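Local coordinates for TENA/THI-4 protein (Shewanella denitrificans OS217, PDB 3DDE) that is of unknown function but adopts an all-helical heme oxygenase-like fold and may act as an oxidoreductase, at residues 3-11 with 186-196; 17-28 with 207-218. One frame throughout, in Å; residues are numbered along the deposited sequence.

Contact 1: 3-11 with 186-196; sequences SIIDLTKLE and LHEVCKTQEDV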
loop_
_atom_site.group_PDB
_atom_site.type_symbol
_atom_site.label_atom_id
_atom_site.label_comp_id
_atom_site.label_asym_id
_atom_site.label_seq_id
_atom_site.Cartn_x
_atom_site.Cartn_y
_atom_site.Cartn_z
ATOM N N SER A 3 -4.561 5.858 -33.958
ATOM C CA SER A 3 -3.707 5.701 -32.741
ATOM C C SER A 3 -2.630 6.788 -32.656
ATOM O O SER A 3 -2.036 7.165 -33.664
ATOM C CB SER A 3 -3.040 4.323 -32.729
ATOM O OG SER A 3 -2.183 4.190 -31.607
ATOM N N ILE A 4 -2.379 7.268 -31.441
ATOM C CA ILE A 4 -1.396 8.325 -31.185
ATOM C C ILE A 4 0.037 7.785 -30.977
ATOM O O ILE A 4 1.015 8.521 -31.116
ATOM C CB ILE A 4 -1.806 9.141 -29.920
ATOM C CG1 ILE A 4 -0.947 10.401 -29.755
ATOM C CG2 ILE A 4 -1.716 8.277 -28.662
ATOM C CD1 ILE A 4 -1.113 11.068 -28.409
ATOM N N ILE A 5 0.167 6.514 -30.608
ATOM C CA ILE A 5 1.488 5.942 -30.386
ATOM C C ILE A 5 2.022 5.347 -31.689
ATOM O O ILE A 5 1.272 4.772 -32.487
ATOM C CB ILE A 5 1.504 4.926 -29.196
ATOM C CG1 ILE A 5 2.951 4.664 -28.745
ATOM C CG2 ILE A 5 0.762 3.638 -29.538
ATOM C CD1 ILE A 5 3.062 3.889 -27.451
ATOM N N ASP A 6 3.315 5.557 -31.919
ATOM C CA ASP A 6 4.006 5.056 -33.099
ATOM C C ASP A 6 4.961 3.987 -32.597
ATOM O O ASP A 6 6.032 4.298 -32.071
ATOM C CB ASP A 6 4.774 6.184 -33.788
ATOM C CG ASP A 6 5.588 5.702 -34.972
ATOM O OD1 ASP A 6 5.158 4.742 -35.650
ATOM O OD2 ASP A 6 6.655 6.300 -35.233
ATOM N N LEU A 7 4.562 2.730 -32.767
ATOM C CA LEU A 7 5.351 1.602 -32.287
ATOM C C LEU A 7 6.658 1.375 -33.055
ATOM O O LEU A 7 7.564 0.718 -32.545
ATOM C CB LEU A 7 4.491 0.333 -32.243
ATOM C CG LEU A 7 3.315 0.411 -31.255
ATOM C CD1 LEU A 7 2.479 -0.858 -31.309
ATOM C CD2 LEU A 7 3.773 0.679 -29.807
ATOM N N THR A 8 6.771 1.914 -34.263
ATOM C CA THR A 8 8.021 1.796 -35.005
ATOM C C THR A 8 9.091 2.654 -34.308
ATOM O O THR A 8 10.269 2.291 -34.280
ATOM C CB THR A 8 7.866 2.191 -36.495
ATOM O OG1 THR A 8 7.449 3.557 -36.607
ATOM C CG2 THR A 8 6.844 1.286 -37.187
ATOM N N LYS A 9 8.670 3.777 -33.723
ATOM C CA LYS A 9 9.584 4.645 -32.977
ATOM C C LYS A 9 10.066 3.947 -31.705
ATOM O O LYS A 9 11.246 4.025 -31.383
ATOM C CB LYS A 9 8.925 5.983 -32.632
ATOM N N LEU A 10 9.165 3.274 -30.980
ATOM C CA LEU A 10 9.565 2.522 -29.775
ATOM C C LEU A 10 10.491 1.367 -30.169
ATOM O O LEU A 10 11.535 1.184 -29.551
ATOM C CB LEU A 10 8.367 2.016 -28.963
ATOM C CG LEU A 10 7.642 3.021 -28.057
ATOM C CD1 LEU A 10 6.929 4.086 -28.877
ATOM C CD2 LEU A 10 6.652 2.306 -27.146
ATOM N N GLU A 11 10.118 0.617 -31.209
ATOM C CA GLU A 11 10.953 -0.473 -31.735
ATOM C C GLU A 11 12.365 0.014 -32.024
ATOM O O GLU A 11 13.335 -0.691 -31.746
ATOM C CB GLU A 11 10.351 -1.047 -33.020
ATOM C CG GLU A 11 11.217 -2.109 -33.708
ATOM N N LEU A 186 -1.509 -0.897 -25.860
ATOM C CA LEU A 186 -0.822 0.396 -25.987
ATOM C C LEU A 186 -1.609 1.375 -26.874
ATOM O O LEU A 186 -1.793 2.535 -26.491
ATOM C CB LEU A 186 0.603 0.221 -26.540
ATOM C CG LEU A 186 1.687 -0.279 -25.583
ATOM C CD1 LEU A 186 2.895 -0.790 -26.337
ATOM C CD2 LEU A 186 2.084 0.821 -24.603
ATOM N N HIS A 187 -2.073 0.910 -28.042
ATOM C CA HIS A 187 -2.868 1.753 -28.950
ATOM C C HIS A 187 -4.203 2.172 -28.305
ATOM O O HIS A 187 -4.706 3.263 -28.555
ATOM C CB HIS A 187 -3.163 1.042 -30.277
ATOM C CG HIS A 187 -1.970 0.865 -31.174
ATOM N ND1 HIS A 187 -1.085 1.886 -31.454
ATOM C CD2 HIS A 187 -1.586 -0.181 -31.946
ATOM C CE1 HIS A 187 -0.173 1.457 -32.309
ATOM N NE2 HIS A 187 -0.454 0.206 -32.626
ATOM N N GLU A 188 -4.764 1.301 -27.468
ATOM C CA GLU A 188 -6.047 1.561 -26.793
ATOM C C GLU A 188 -5.959 2.564 -25.638
ATOM O O GLU A 188 -6.816 3.439 -25.510
ATOM C CB GLU A 188 -6.656 0.229 -26.303
ATOM C CG GLU A 188 -7.753 0.310 -25.213
ATOM C CD GLU A 188 -9.034 1.019 -25.643
ATOM O OE1 GLU A 188 -9.257 1.225 -26.866
ATOM O OE2 GLU A 188 -9.837 1.346 -24.732
ATOM N N VAL A 189 -4.933 2.443 -24.805
ATOM C CA VAL A 189 -4.821 3.296 -23.610
ATOM C C VAL A 189 -4.027 4.606 -23.781
ATOM O O VAL A 189 -4.161 5.498 -22.950
ATOM C CB VAL A 189 -4.285 2.497 -22.384
ATOM C CG1 VAL A 189 -5.201 1.318 -22.090
ATOM C CG2 VAL A 189 -2.845 2.026 -22.610
ATOM N N CYS A 190 -3.215 4.729 -24.827
ATOM C CA CYS A 190 -2.459 5.968 -25.055
ATOM C C CYS A 190 -3.300 7.012 -25.807
ATOM O O CYS A 190 -3.504 6.917 -27.019
ATOM C CB CYS A 190 -1.167 5.691 -25.816
ATOM S SG CYS A 190 0.055 4.769 -24.870
ATOM N N LYS A 191 -3.775 8.011 -25.063
ATOM C CA LYS A 191 -4.621 9.078 -25.601
ATOM C C LYS A 191 -3.874 10.398 -25.839
ATOM O O LYS A 191 -4.213 11.154 -26.760
ATOM C CB LYS A 191 -5.770 9.342 -24.626
ATOM C CG LYS A 191 -6.578 8.104 -24.246
ATOM C CD LYS A 191 -7.256 7.502 -25.464
ATOM C CE LYS A 191 -8.234 6.402 -25.090
ATOM N NZ LYS A 191 -8.953 5.920 -26.310
ATOM N N THR A 192 -2.886 10.686 -24.992
ATOM C CA THR A 192 -2.093 11.914 -25.084
ATOM C C THR A 192 -0.624 11.577 -25.237
ATOM O O THR A 192 -0.222 10.433 -25.070
ATOM C CB THR A 192 -2.237 12.801 -23.824
ATOM O OG1 THR A 192 -1.753 12.101 -22.674
ATOM C CG2 THR A 192 -3.683 13.192 -23.597
ATOM N N GLN A 193 0.178 12.581 -25.563
ATOM C CA GLN A 193 1.617 12.373 -25.720
ATOM C C GLN A 193 2.252 12.096 -24.349
ATOM O O GLN A 193 3.252 11.376 -24.262
ATOM C CB GLN A 193 2.282 13.559 -26.442
ATOM C CG GLN A 193 3.795 13.409 -26.658
ATOM C CD GLN A 193 4.179 12.172 -27.472
ATOM O OE1 GLN A 193 3.671 11.947 -28.571
ATOM N NE2 GLN A 193 5.103 11.380 -26.938
ATOM N N GLU A 194 1.660 12.645 -23.286
ATOM C CA GLU A 194 2.141 12.394 -21.927
ATOM C C GLU A 194 2.004 10.904 -21.562
ATOM O O GLU A 194 2.834 10.372 -20.820
ATOM C CB GLU A 194 1.418 13.283 -20.907
ATOM C CG GLU A 194 1.717 14.769 -21.081
ATOM N N ASP A 195 0.957 10.249 -22.075
ATOM C CA ASP A 195 0.772 8.808 -21.874
ATOM C C ASP A 195 1.910 8.058 -22.565
ATOM O O ASP A 195 2.519 7.159 -21.982
ATOM C CB ASP A 195 -0.583 8.322 -22.415
ATOM C CG ASP A 195 -1.779 8.893 -21.650
ATOM O OD1 ASP A 195 -1.605 9.321 -20.494
ATOM O OD2 ASP A 195 -2.895 8.901 -22.211
ATOM N N VAL A 196 2.202 8.441 -23.806
ATOM C CA VAL A 196 3.287 7.821 -24.577
ATOM C C VAL A 196 4.653 8.023 -23.913
ATOM O O VAL A 196 5.471 7.112 -23.851
ATOM C CB VAL A 196 3.348 8.381 -26.012
ATOM C CG1 VAL A 196 4.623 7.915 -26.716
ATOM C CG2 VAL A 196 2.103 7.971 -26.791
#
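Ile5 enters the corner where helix 166-189 ends and helix 193-223 begins, and it forms the tightly packed part of this contact. Its CB lies 3.9 Å from Val196 CG2. The CG1 branch, set anti to the backbone N (chi1 -164°), carries CD1 inward to within 4.1 Å of Cys190 SG, with Leu186 nearby. Ile5 CG2 lies 3.2 Å from His187 ND1, the two side chains crossing at about a right angle. Leu7 extends the apolar patch along the chain: its CD2 approaches Leu186 CD1 at 3.9 Å, while the Leu7 and His187 side chains come from opposite directions, Leu7 CD1 ending 3.4 Å from His187 NE2. Ser3 OG, Ile5 CG2 and Leu7 CD1 all meet the imidazole obliquely, and Ile5 O stands in its plane at the ring edge. What is covered here is the turn 190-192 between the two helices of an all-helical heme oxygenase-like fold, the second of which opens with a capping box formed by Thr192 and Asp195. Asp195 OD2 turns its anti lone pair to Lys191 N at 3.1 Å, and Asp195 OD1 is hydrogen-bonded to Asn129 ND2. The solvent side is looser. Ser3 is exposed, yet its OG shares a hydrogen bond with His187 ND1 at 2.6 Å, the polar link across the contact. With an alanine in place of His187, Ser3 OG would probably be left without this mate and a gap would open beside Ile5 CG2 and Leu7 CD1. Ile4, also exposed, still covers much of the turn, with CD1 over the Thr192-Gln193 backbone and CG2 3.9 Å from Cys190 CB; Gln193 NE2 is hydrogen-bonded to Asp197.

Contact 2: 17-28 with 207-218; sequences MWDSILTNSPFI and LVLTARILDDVW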
loop_
_atom_site.group_PDB
_atom_site.type_symbol
_atom_site.label_atom_id
_atom_site.label_comp_id
_atom_site.label_asym_id
_atom_site.label_seq_id
_atom_site.Cartn_x
_atom_site.Cartn_y
_atom_site.Cartn_z
HETATM N N MSE A 17 19.050 0.338 -27.841
HETATM C CA MSE A 17 19.461 -0.061 -26.488
HETATM C C MSE A 17 20.068 -1.462 -26.418
HETATM O O MSE A 17 21.073 -1.649 -25.733
HETATM C CB MSE A 17 18.293 0.051 -25.509
HETATM C CG MSE A 17 17.902 1.487 -25.253
HETATM SE SE MSE A 17 16.441 1.640 -24.049
HETATM C CE MSE A 17 17.223 0.948 -22.461
ATOM N N TRP A 18 19.458 -2.440 -27.091
ATOM C CA TRP A 18 20.014 -3.806 -27.121
ATOM C C TRP A 18 21.405 -3.816 -27.761
ATOM O O TRP A 18 22.332 -4.465 -27.271
ATOM C CB TRP A 18 19.087 -4.788 -27.846
ATOM C CG TRP A 18 17.972 -5.276 -26.995
ATOM C CD1 TRP A 18 16.638 -5.051 -27.170
ATOM C CD2 TRP A 18 18.094 -6.066 -25.805
ATOM N NE1 TRP A 18 15.918 -5.663 -26.167
ATOM C CE2 TRP A 18 16.790 -6.293 -25.317
ATOM C CE3 TRP A 18 19.181 -6.612 -25.109
ATOM C CZ2 TRP A 18 16.541 -7.042 -24.160
ATOM C CZ3 TRP A 18 18.935 -7.355 -23.958
ATOM C CH2 TRP A 18 17.626 -7.566 -23.497
ATOM N N ASP A 19 21.546 -3.083 -28.853
ATOM C CA ASP A 19 22.828 -2.976 -29.529
ATOM C C ASP A 19 23.941 -2.581 -28.549
ATOM O O ASP A 19 25.033 -3.150 -28.549
ATOM C CB ASP A 19 22.733 -1.936 -30.641
ATOM C CG ASP A 19 24.044 -1.735 -31.356
ATOM O OD1 ASP A 19 24.812 -2.715 -31.480
ATOM O OD2 ASP A 19 24.296 -0.598 -31.796
ATOM N N SER A 20 23.652 -1.593 -27.721
ATOM C CA SER A 20 24.596 -1.119 -26.730
ATOM C C SER A 20 24.877 -2.171 -25.655
ATOM O O SER A 20 26.035 -2.428 -25.323
ATOM C CB SER A 20 24.050 0.158 -26.092
ATOM O OG SER A 20 24.815 0.521 -24.963
ATOM N N ILE A 21 23.816 -2.771 -25.122
ATOM C CA ILE A 21 23.912 -3.799 -24.079
ATOM C C ILE A 21 24.727 -5.010 -24.540
ATOM O O ILE A 21 25.591 -5.498 -23.803
ATOM C CB ILE A 21 22.498 -4.272 -23.644
ATOM C CG1 ILE A 21 21.728 -3.134 -22.964
ATOM C CG2 ILE A 21 22.582 -5.456 -22.673
ATOM C CD1 ILE A 21 20.235 -3.433 -22.755
ATOM N N LEU A 22 24.468 -5.471 -25.766
ATOM C CA LEU A 22 25.143 -6.641 -26.309
ATOM C C LEU A 22 26.592 -6.340 -26.708
ATOM O O LEU A 22 27.455 -7.213 -26.621
ATOM C CB LEU A 22 24.322 -7.245 -27.479
ATOM C CG LEU A 22 22.862 -7.650 -27.098
ATOM C CD1 LEU A 22 22.073 -8.224 -28.286
ATOM C CD2 LEU A 22 22.813 -8.626 -25.920
ATOM N N THR A 23 26.862 -5.100 -27.112
ATOM C CA THR A 23 28.215 -4.688 -27.484
ATOM C C THR A 23 29.098 -4.444 -26.258
ATOM O O THR A 23 30.304 -4.611 -26.323
ATOM C CB THR A 23 28.209 -3.363 -28.321
ATOM O OG1 THR A 23 27.490 -3.549 -29.545
ATOM C CG2 THR A 23 29.625 -2.910 -28.657
ATOM N N ASN A 24 28.502 -4.042 -25.144
ATOM C CA ASN A 24 29.274 -3.679 -23.954
ATOM C C ASN A 24 29.288 -4.662 -22.779
ATOM O O ASN A 24 30.171 -4.568 -21.931
ATOM C CB ASN A 24 28.814 -2.294 -23.473
ATOM C CG ASN A 24 29.295 -1.173 -24.396
ATOM O OD1 ASN A 24 30.474 -1.111 -24.750
ATOM N ND2 ASN A 24 28.390 -0.276 -24.772
ATOM N N SER A 25 28.345 -5.602 -22.727
ATOM C CA SER A 25 28.294 -6.569 -21.621
ATOM C C SER A 25 29.363 -7.657 -21.705
ATOM O O SER A 25 29.377 -8.436 -22.665
ATOM C CB SER A 25 26.928 -7.254 -21.568
ATOM O OG SER A 25 26.884 -8.185 -20.500
ATOM N N PRO A 26 30.263 -7.736 -20.703
ATOM C CA PRO A 26 31.252 -8.806 -20.744
ATOM C C PRO A 26 30.593 -10.173 -20.616
ATOM O O PRO A 26 31.127 -11.171 -21.113
ATOM C CB PRO A 26 32.120 -8.531 -19.511
ATOM C CG PRO A 26 31.879 -7.150 -19.160
ATOM C CD PRO A 26 30.464 -6.891 -19.522
ATOM N N PHE A 27 29.466 -10.213 -19.903
ATOM C CA PHE A 27 28.669 -11.424 -19.729
ATOM C C PHE A 27 28.253 -11.953 -21.103
ATOM O O PHE A 27 28.468 -13.127 -21.417
ATOM C CB PHE A 27 27.434 -11.128 -18.856
ATOM C CG PHE A 27 26.458 -12.276 -18.754
ATOM C CD1 PHE A 27 26.582 -13.230 -17.756
ATOM C CD2 PHE A 27 25.410 -12.393 -19.660
ATOM C CE1 PHE A 27 25.683 -14.298 -17.674
ATOM C CE2 PHE A 27 24.514 -13.443 -19.584
ATOM C CZ PHE A 27 24.652 -14.405 -18.590
ATOM N N ILE A 28 27.689 -11.073 -21.927
ATOM C CA ILE A 28 27.230 -11.442 -23.268
ATOM C C ILE A 28 28.387 -11.891 -24.163
ATOM O O ILE A 28 28.228 -12.843 -24.925
ATOM C CB ILE A 28 26.467 -10.282 -23.969
ATOM C CG1 ILE A 28 25.238 -9.829 -23.166
ATOM C CG2 ILE A 28 26.037 -10.690 -25.370
ATOM C CD1 ILE A 28 24.112 -10.830 -23.086
ATOM N N LEU A 207 14.751 -1.442 -18.882
ATOM C CA LEU A 207 15.766 -2.145 -19.671
ATOM C C LEU A 207 17.172 -1.769 -19.193
ATOM O O LEU A 207 18.034 -2.626 -19.093
ATOM C CB LEU A 207 15.561 -1.866 -21.168
ATOM C CG LEU A 207 16.461 -2.584 -22.187
ATOM C CD1 LEU A 207 16.586 -4.057 -21.909
ATOM C CD2 LEU A 207 15.958 -2.348 -23.603
ATOM N N VAL A 208 17.394 -0.490 -18.890
ATOM C CA VAL A 208 18.664 -0.046 -18.287
ATOM C C VAL A 208 18.925 -0.820 -16.976
ATOM O O VAL A 208 20.026 -1.327 -16.722
ATOM C CB VAL A 208 18.644 1.487 -18.003
ATOM C CG1 VAL A 208 19.806 1.903 -17.072
ATOM C CG2 VAL A 208 18.670 2.279 -19.327
ATOM N N LEU A 209 17.887 -0.936 -16.151
ATOM C CA LEU A 209 18.018 -1.636 -14.870
ATOM C C LEU A 209 18.213 -3.150 -15.026
ATOM O O LEU A 209 18.936 -3.765 -14.243
ATOM C CB LEU A 209 16.825 -1.325 -13.974
ATOM C CG LEU A 209 16.696 0.106 -13.460
ATOM C CD1 LEU A 209 15.586 0.131 -12.434
ATOM C CD2 LEU A 209 18.010 0.664 -12.853
ATOM N N THR A 210 17.576 -3.739 -16.038
ATOM C CA THR A 210 17.749 -5.151 -16.330
ATOM C C THR A 210 19.194 -5.400 -16.805
ATOM O O THR A 210 19.792 -6.390 -16.445
ATOM C CB THR A 210 16.728 -5.658 -17.381
ATOM O OG1 THR A 210 15.396 -5.347 -16.949
ATOM C CG2 THR A 210 16.841 -7.173 -17.578
ATOM N N ALA A 211 19.759 -4.472 -17.570
ATOM C CA ALA A 211 21.148 -4.597 -18.032
ATOM C C ALA A 211 22.133 -4.578 -16.864
ATOM O O ALA A 211 23.137 -5.263 -16.917
ATOM C CB ALA A 211 21.490 -3.506 -19.044
ATOM N N ARG A 212 21.845 -3.805 -15.813
ATOM C CA ARG A 212 22.708 -3.755 -14.632
ATOM C C ARG A 212 22.761 -5.111 -13.917
ATOM O O ARG A 212 23.707 -5.372 -13.188
ATOM C CB ARG A 212 22.260 -2.688 -13.633
ATOM C CG ARG A 212 22.249 -1.231 -14.176
ATOM C CD ARG A 212 22.623 -0.253 -13.054
ATOM N NE ARG A 212 21.823 -0.610 -11.933
ATOM C CZ ARG A 212 22.150 -0.584 -10.648
ATOM N NH1 ARG A 212 23.320 -0.180 -10.217
ATOM N NH2 ARG A 212 21.236 -1.016 -9.788
ATOM N N ILE A 213 21.734 -5.945 -14.094
ATOM C CA ILE A 213 21.713 -7.281 -13.506
ATOM C C ILE A 213 22.842 -8.129 -14.112
ATOM O O ILE A 213 23.537 -8.846 -13.398
ATOM C CB ILE A 213 20.327 -7.964 -13.685
ATOM C CG1 ILE A 213 19.240 -7.196 -12.905
ATOM C CG2 ILE A 213 20.368 -9.408 -13.231
ATOM C CD1 ILE A 213 17.824 -7.817 -12.994
ATOM N N LEU A 214 23.039 -8.015 -15.426
ATOM C CA LEU A 214 24.133 -8.692 -16.135
ATOM C C LEU A 214 25.519 -8.324 -15.556
ATOM O O LEU A 214 26.415 -9.171 -15.464
ATOM C CB LEU A 214 24.095 -8.322 -17.615
ATOM C CG LEU A 214 22.921 -8.815 -18.458
ATOM C CD1 LEU A 214 22.939 -8.187 -19.866
ATOM C CD2 LEU A 214 22.974 -10.322 -18.540
ATOM N N ASP A 215 25.674 -7.057 -15.168
ATOM C CA ASP A 215 26.901 -6.542 -14.547
ATOM C C ASP A 215 27.115 -7.143 -13.155
ATOM O O ASP A 215 28.228 -7.510 -12.795
ATOM C CB ASP A 215 26.853 -5.010 -14.433
ATOM C CG ASP A 215 26.669 -4.319 -15.775
ATOM O OD1 ASP A 215 27.075 -4.898 -16.815
ATOM O OD2 ASP A 215 26.126 -3.183 -15.778
ATOM N N ASP A 216 26.060 -7.219 -12.355
ATOM C CA ASP A 216 26.161 -7.873 -11.038
ATOM C C ASP A 216 26.440 -9.356 -11.183
ATOM O O ASP A 216 27.258 -9.917 -10.448
ATOM C CB ASP A 216 24.887 -7.690 -10.196
ATOM C CG ASP A 216 24.874 -6.399 -9.437
ATOM O OD1 ASP A 216 25.754 -5.564 -9.682
ATOM O OD2 ASP A 216 23.982 -6.225 -8.592
ATOM N N VAL A 217 25.757 -9.990 -12.129
ATOM C CA VAL A 217 25.979 -11.428 -12.388
ATOM C C VAL A 217 27.444 -11.689 -12.755
ATOM O O VAL A 217 28.060 -12.630 -12.240
ATOM C CB VAL A 217 25.039 -11.982 -13.501
ATOM C CG1 VAL A 217 25.416 -13.425 -13.887
ATOM C CG2 VAL A 217 23.606 -11.908 -13.056
ATOM N N TRP A 218 28.002 -10.848 -13.628
ATOM C CA TRP A 218 29.398 -11.003 -14.067
ATOM C C TRP A 218 30.393 -10.792 -12.910
ATOM O O TRP A 218 31.281 -11.625 -12.695
ATOM C CB TRP A 218 29.690 -10.058 -15.245
ATOM C CG TRP A 218 31.039 -10.235 -15.881
ATOM C CD1 TRP A 218 32.035 -9.308 -15.962
ATOM C CD2 TRP A 218 31.542 -11.421 -16.507
ATOM N NE1 TRP A 218 33.127 -9.840 -16.618
ATOM C CE2 TRP A 218 32.849 -11.138 -16.956
ATOM C CE3 TRP A 218 31.013 -12.692 -16.739
ATOM C CZ2 TRP A 218 33.630 -12.077 -17.620
ATOM C CZ3 TRP A 218 31.796 -13.629 -17.398
ATOM C CH2 TRP A 218 33.090 -13.315 -17.829
HETATM O O HOH W 1 27.884 -7.643 -17.959
#
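Leu207 and Met17, the latter modelled as selenomethionine, reach toward each other tip to tip, with Met17 CE 3.5 Å from Leu207 CB. Val208 CG2 touches the same methyl. With CG anti to its backbone N (chi1 -176°), Leu207 sends CD1 over one face of the Trp18 indole, a CH-pi contact 4.1 Å from the centroid of the six-membered ring and 24° off its normal. Ile21 CD1 shares that face and lies against both Leu207 CD1 and Ala211 CB, the latter at 3.9 Å. Leu214 comes next: CD1 crosses to Ile21 CG2, and CD2 presses obliquely on the ring of Phe27, 3.4 Å from Phe27 CD2. Val217 CG1 abuts the same ring near CE1. At the far end Pro26 CB lies over the five-membered ring of Trp218, 3.6 Å from its centroid, with the backbone N of Phe27 above that same face. A second shell surrounds these groups. Ser25, the N-cap between helices 7-24 and 26-32, accepts a weak capping bond from Ile28 N, consistent with fixing the turn that carries Pro26 and Phe27. Ser25 OG is also hydrogen-bonded at 2.8 Å to a water that donates to Asp215 OD1 at 3.1 Å, giving a bridge between the segments beside the apolar row. Trp18, in turn, is stacked on Tyr146. Segments 17-24 and 207-218 run parallel within 8°, and their axes approach only to 11.2 Å, a spacing filled by side chains. Around this pair, helix 134-141 covers Leu207 through Trp139, helix 38-52 covers Phe27 and Val217, and helix 112-126 lies beyond Leu209 and Thr210, while Val208 and Arg212 turn to Arg212 of the second subunit.

Overall arrangement
Contacts 1 and 2 both involve the long helices 7-24 and 193-223, at successive levels: contact 1 packs the lead-in and first turn of the former against the end of helix 166-189 and the start of the latter, and contact 2 lies where the first ends and the second is well advanced. That order agrees with the near-parallel run measured in contact 2. The contact centres are 27 Å apart and their nearest atoms about 7 Å, so they do not touch. Contact 1 lies 22 Å from the chain centre, against 12 Å for contact 2, which alone of the two reaches the second subunit. No metal or ligand lies in either contact, and a link to any active site stays undetermined.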